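Local coordinates for protein alpha-galactosidase (Lactobacillus brevis, PDB 3MI6) that probably hydrolyses terminal, non-reducing alpha-D-galactose residues in alpha-D-galactosides, including galactose oligosaccharides, galactomannans and galactolipids, at residues Q655-Q661 with F684-R688; Y629-F633 with K662-A666. One frame throughout, in Å; residues are numbered along the deposited sequence.

How the contacts relate
Coming from the N terminus, the chain passes through the barrel and its last long helix, 613-628, before reaching 629-633. It then builds strand 651-657, turns at 658-661 and returns as strand 663-670, whose start packs back on 629-633: contact 2 closes that loop. Contact 1 closes another, from 655-661 to 684-688, the loop between strands 680-682 and 692-695. The four segments alternate along the chain, so the two loops cross. They meet in the hairpin of strands 651-657 and 663-670, where V656 N bonds to I665 O. Contact 2 joins this sheet to the barrel; contact 1 joins its hairpin turn to a loop of the same domain.

Contact 1: residues Q655-Q661 with F684-R688; sequences QVVSDDQ and FKGLR
The side chains of Q661 and R688 cross at about a right angle at the turn end of this contact. Q661 CB lies 3.7 Å from R688 NE. CG sits anti to the carbonyl carbon (chi1 -69°), which carries the chain over the 684-688 loop, and it comes within 3.7 Å of G686 O. CD passes above the arginine stem at R688 CG. At the tip, OE1 accepts a hydrogen bond from R688 NE, 3.1 Å long with an N-H...O angle of 154°; the donor stands well above the carbonyl plane rather than in it. NE2 points back along the loop, nearest to G686 O. The guanidinium also lies with one face toward the D660 peptide, but the model is too crowded there to read more from it. An alanine in place of R688 removes the N-H that Q661 OE1 accepts, and the amide, left without that mate, would probably be freer to turn. Y693 OH ties the same two residues together through backbone bonds to Q661 O and R688 N.

Further along, V657 rests CG1 on G686 O at 3.5 Å, and G686 takes a positive phi as the loop bends. The amide of Q655 meets the F684 ring at its edge, the planes 88° apart, while the tip of K685 leaves to form a salt bridge with E243. S658 OG bonds to D660 OD1 at 2.8 Å, and both atoms also take up backbone N-H groups just past the turn. S658 to Q661 form a type I turn, closed by a weak Q661 N to S658 O bond, in a beta-hairpin of the antiparallel C-terminal domain of family 36 glycosidases.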
loop_
_atom_site.group_PDB
_atom_site.type_symbol
_atom_site.label_atom_id
_atom_site.label_comp_id
_atom_site.label_asym_id
_atom_site.label_seq_id
_atom_site.Cartn_x
_atom_site.Cartn_y
_atom_site.Cartn_z
ATOM N N GLN D 655 -23.271 2.968 16.379
ATOM C CA GLN D 655 -24.714 3.086 16.485
ATOM C C GLN D 655 -25.362 1.808 17.027
ATOM O O GLN D 655 -25.005 0.706 16.621
ATOM C CB GLN D 655 -25.279 3.397 15.096
ATOM C CG GLN D 655 -26.637 4.067 15.092
ATOM C CD GLN D 655 -27.172 4.319 13.683
ATOM O OE1 GLN D 655 -28.384 4.389 13.461
ATOM N NE2 GLN D 655 -26.266 4.445 12.729
ATOM N N VAL D 656 -26.319 1.954 17.937
ATOM C CA VAL D 656 -27.190 0.835 18.293
ATOM C C VAL D 656 -28.613 1.090 17.793
ATOM O O VAL D 656 -29.125 2.211 17.912
ATOM C CB VAL D 656 -27.222 0.586 19.807
ATOM C CG1 VAL D 656 -25.919 0.008 20.268
ATOM C CG2 VAL D 656 -27.519 1.874 20.544
ATOM N N VAL D 657 -29.233 0.052 17.226
ATOM C CA VAL D 657 -30.561 0.154 16.624
ATOM C C VAL D 657 -31.506 -0.885 17.237
ATOM O O VAL D 657 -31.129 -2.048 17.443
ATOM C CB VAL D 657 -30.507 -0.063 15.077
ATOM C CG1 VAL D 657 -31.854 0.179 14.437
ATOM C CG2 VAL D 657 -29.458 0.829 14.429
ATOM N N SER D 658 -32.732 -0.457 17.521
ATOM C CA SER D 658 -33.782 -1.340 18.025
ATOM C C SER D 658 -34.245 -2.424 17.023
ATOM O O SER D 658 -33.864 -2.405 15.840
ATOM C CB SER D 658 -34.966 -0.495 18.457
ATOM O OG SER D 658 -35.495 0.175 17.339
ATOM N N ASP D 659 -35.053 -3.368 17.519
ATOM C CA ASP D 659 -35.610 -4.467 16.712
ATOM C C ASP D 659 -36.415 -3.958 15.506
ATOM O O ASP D 659 -36.218 -4.387 14.375
ATOM C CB ASP D 659 -36.511 -5.368 17.583
ATOM C CG ASP D 659 -35.727 -6.445 18.346
ATOM O OD1 ASP D 659 -34.625 -6.812 17.875
ATOM O OD2 ASP D 659 -36.213 -6.935 19.404
ATOM N N ASP D 660 -37.329 -3.035 15.777
ATOM C CA ASP D 660 -38.221 -2.487 14.767
ATOM C C ASP D 660 -37.616 -1.307 14.016
ATOM O O ASP D 660 -38.288 -0.687 13.214
ATOM C CB ASP D 660 -39.520 -2.035 15.429
ATOM C CG ASP D 660 -39.283 -1.031 16.541
ATOM O OD1 ASP D 660 -38.097 -0.719 16.797
ATOM O OD2 ASP D 660 -40.270 -0.552 17.152
ATOM N N GLN D 661 -36.361 -0.981 14.299
ATOM C CA GLN D 661 -35.668 0.104 13.605
ATOM C C GLN D 661 -36.313 1.483 13.787
ATOM O O GLN D 661 -36.107 2.375 12.985
ATOM C CB GLN D 661 -35.535 -0.235 12.127
ATOM C CG GLN D 661 -34.586 -1.380 11.882
ATOM C CD GLN D 661 -34.760 -2.022 10.524
ATOM O OE1 GLN D 661 -35.696 -2.810 10.328
ATOM N NE2 GLN D 661 -33.857 -1.702 9.573
ATOM N N PHE D 684 -25.548 7.786 9.266
ATOM C CA PHE D 684 -26.206 6.705 10.003
ATOM C C PHE D 684 -26.255 5.407 9.181
ATOM O O PHE D 684 -26.286 5.435 7.939
ATOM C CB PHE D 684 -27.616 7.117 10.429
ATOM C CG PHE D 684 -27.647 8.296 11.361
ATOM C CD1 PHE D 684 -27.482 9.584 10.877
ATOM C CD2 PHE D 684 -27.848 8.120 12.724
ATOM C CE1 PHE D 684 -27.515 10.671 11.728
ATOM C CE2 PHE D 684 -27.868 9.206 13.578
ATOM C CZ PHE D 684 -27.698 10.478 13.085
ATOM N N LYS D 685 -26.236 4.274 9.883
ATOM C CA LYS D 685 -26.518 2.976 9.281
ATOM C C LYS D 685 -27.668 2.298 10.040
ATOM O O LYS D 685 -28.056 2.720 11.137
ATOM C CB LYS D 685 -25.285 2.065 9.306
ATOM C CG LYS D 685 -23.943 2.748 9.112
ATOM C CD LYS D 685 -23.813 3.378 7.756
ATOM C CE LYS D 685 -22.608 2.855 7.026
ATOM N NZ LYS D 685 -21.793 3.987 6.522
ATOM N N GLY D 686 -28.219 1.250 9.438
ATOM C CA GLY D 686 -29.193 0.411 10.099
ATOM C C GLY D 686 -30.619 0.916 10.213
ATOM O O GLY D 686 -31.394 0.373 10.989
ATOM N N LEU D 687 -30.992 1.928 9.452
ATOM C CA LEU D 687 -32.350 2.452 9.563
ATOM C C LEU D 687 -33.246 1.965 8.439
ATOM O O LEU D 687 -32.781 1.423 7.443
ATOM C CB LEU D 687 -32.346 3.984 9.573
ATOM C CG LEU D 687 -31.598 4.676 10.705
ATOM C CD1 LEU D 687 -31.727 6.163 10.505
ATOM C CD2 LEU D 687 -32.127 4.251 12.068
ATOM N N ARG D 688 -34.539 2.181 8.611
ATOM C CA ARG D 688 -35.504 1.896 7.563
ATOM C C ARG D 688 -35.556 3.065 6.582
ATOM O O ARG D 688 -35.843 4.190 6.972
ATOM C CB ARG D 688 -36.890 1.623 8.163
ATOM C CG ARG D 688 -37.100 0.196 8.659
ATOM C CD ARG D 688 -38.363 0.050 9.548
ATOM N NE ARG D 688 -38.436 -1.284 10.155
ATOM C CZ ARG D 688 -39.423 -1.715 10.941
ATOM N NH1 ARG D 688 -40.451 -0.916 11.231
ATOM N NH2 ARG D 688 -39.372 -2.947 11.453
#

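Contact 2: residues Y629-F633 with K662-A666; sequences YRQLF and KQAIA
F633 N bonds to Y629 O at 3.0 Å, the opening turn of helix 630-635, and this turn brings both aromatic rings onto I665 of the strand. I665 CD1 sits over one face of the Y629 ring, a CH-pi contact 4.2 Å from the centroid and shifted toward the rim on the CG side. The same methyl reaches F633 CZ at 3.4 Å, and the two rings meet it from directions roughly at right angles. With CG1 anti to the carbonyl carbon (chi1 -72°), I665 sends CD1 to the rings while CG2 lies against F633 CE1.

L632, one residue before F633, points toward the strand: its CD2 packs on I665 CG1 at 3.9 Å and against the backbone at A664 C and I665 N; CD1 makes the looser approach, to Q663 O. Q663 bends at chi2 and lays its amide by the Y629 ring, OE1 at the ring edge, 3.8 Å from CE1. F633 also meets the rings of F598 and F599, I665 too touches F599, and F633 O accepts a bond from Q569 NE2. This buried apolar seam joins the (beta/alpha)8 catalytic barrel to the C-terminal antiparallel beta-sheet domain, the multidomain build of glycoside hydrolase family 36.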
loop_
_atom_site.group_PDB
_atom_site.type_symbol
_atom_site.label_atom_id
_atom_site.label_comp_id
_atom_site.label_asym_id
_atom_site.label_seq_id
_atom_site.Cartn_x
_atom_site.Cartn_y
_atom_site.Cartn_z
ATOM N N TYR D 629 -32.809 4.287 28.138
ATOM C CA TYR D 629 -32.497 3.642 26.883
ATOM C C TYR D 629 -31.656 2.403 27.097
ATOM O O TYR D 629 -30.838 2.040 26.248
ATOM C CB TYR D 629 -31.761 4.617 25.951
ATOM C CG TYR D 629 -32.599 5.768 25.443
ATOM C CD1 TYR D 629 -33.483 5.593 24.389
ATOM C CD2 TYR D 629 -32.499 7.030 26.008
ATOM C CE1 TYR D 629 -34.254 6.640 23.912
ATOM C CE2 TYR D 629 -33.265 8.082 25.538
ATOM C CZ TYR D 629 -34.143 7.877 24.487
ATOM O OH TYR D 629 -34.914 8.912 24.013
ATOM N N ARG D 630 -31.855 1.739 28.226
ATOM C CA ARG D 630 -30.981 0.629 28.563
ATOM C C ARG D 630 -31.112 -0.534 27.578
ATOM O O ARG D 630 -30.111 -1.126 27.189
ATOM C CB ARG D 630 -31.210 0.164 30.005
ATOM C CG ARG D 630 -30.051 -0.622 30.618
ATOM C CD ARG D 630 -30.604 -1.579 31.632
ATOM N NE ARG D 630 -30.415 -1.188 33.030
ATOM C CZ ARG D 630 -31.349 -0.633 33.798
ATOM N NH1 ARG D 630 -32.549 -0.355 33.305
ATOM N NH2 ARG D 630 -31.071 -0.339 35.060
ATOM N N GLN D 631 -32.339 -0.840 27.168
ATOM C CA GLN D 631 -32.596 -1.949 26.252
ATOM C C GLN D 631 -31.889 -1.732 24.913
ATOM O O GLN D 631 -31.343 -2.667 24.294
ATOM C CB GLN D 631 -34.102 -2.099 26.050
ATOM C CG GLN D 631 -34.542 -3.362 25.327
ATOM C CD GLN D 631 -34.303 -4.621 26.136
ATOM O OE1 GLN D 631 -34.209 -4.563 27.357
ATOM N NE2 GLN D 631 -34.200 -5.769 25.457
ATOM N N LEU D 632 -31.900 -0.479 24.472
ATOM C CA LEU D 632 -31.266 -0.083 23.223
ATOM C C LEU D 632 -29.734 -0.206 23.322
ATOM O O LEU D 632 -29.084 -0.830 22.480
ATOM C CB LEU D 632 -31.679 1.352 22.909
ATOM C CG LEU D 632 -31.263 1.946 21.568
ATOM C CD1 LEU D 632 -31.600 0.996 20.429
ATOM C CD2 LEU D 632 -31.908 3.311 21.344
ATOM N N PHE D 633 -29.177 0.382 24.377
ATOM C CA PHE D 633 -27.738 0.429 24.592
ATOM C C PHE D 633 -27.129 -0.959 24.794
ATOM O O PHE D 633 -26.150 -1.338 24.155
ATOM C CB PHE D 633 -27.435 1.296 25.806
ATOM C CG PHE D 633 -27.308 2.767 25.502
ATOM C CD1 PHE D 633 -26.464 3.213 24.511
ATOM C CD2 PHE D 633 -28.003 3.700 26.243
ATOM C CE1 PHE D 633 -26.334 4.549 24.247
ATOM C CE2 PHE D 633 -27.876 5.040 25.982
ATOM C CZ PHE D 633 -27.042 5.463 24.983
ATOM N N LYS D 662 -37.083 1.648 14.856
ATOM C CA LYS D 662 -37.770 2.907 15.139
ATOM C C LYS D 662 -37.045 3.752 16.183
ATOM O O LYS D 662 -37.429 4.892 16.433
ATOM C CB LYS D 662 -39.199 2.648 15.620
ATOM C CG LYS D 662 -40.175 2.168 14.545
ATOM C CD LYS D 662 -41.460 1.696 15.218
ATOM C CE LYS D 662 -42.458 1.057 14.252
ATOM N NZ LYS D 662 -43.670 0.628 15.042
ATOM N N GLN D 663 -36.014 3.197 16.803
ATOM C CA GLN D 663 -35.183 3.987 17.691
ATOM C C GLN D 663 -33.726 3.688 17.425
ATOM O O GLN D 663 -33.387 2.579 16.995
ATOM C CB GLN D 663 -35.524 3.722 19.161
ATOM C CG GLN D 663 -36.892 4.248 19.615
ATOM C CD GLN D 663 -36.844 4.865 21.018
ATOM O OE1 GLN D 663 -36.841 6.101 21.171
ATOM N NE2 GLN D 663 -36.796 4.006 22.049
ATOM N N ALA D 664 -32.866 4.683 17.645
ATOM C CA ALA D 664 -31.426 4.475 17.507
ATOM C C ALA D 664 -30.652 5.506 18.289
ATOM O O ALA D 664 -31.111 6.627 18.458
ATOM C CB ALA D 664 -31.000 4.490 16.050
ATOM N N ILE D 665 -29.483 5.113 18.789
ATOM C CA ILE D 665 -28.527 6.075 19.299
ATOM C C ILE D 665 -27.174 5.923 18.620
ATOM O O ILE D 665 -26.575 4.852 18.633
ATOM C CB ILE D 665 -28.380 5.971 20.798
ATOM C CG1 ILE D 665 -29.643 6.524 21.466
ATOM C CG2 ILE D 665 -27.167 6.750 21.262
ATOM C CD1 ILE D 665 -29.669 6.393 22.978
ATOM N N ALA D 666 -26.715 7.008 18.006
ATOM C CA ALA D 666 -25.411 7.065 17.352
ATOM C C ALA D 666 -24.466 7.924 18.179
ATOM O O ALA D 666 -24.891 8.751 18.981
ATOM C CB ALA D 666 -25.548 7.633 15.948
#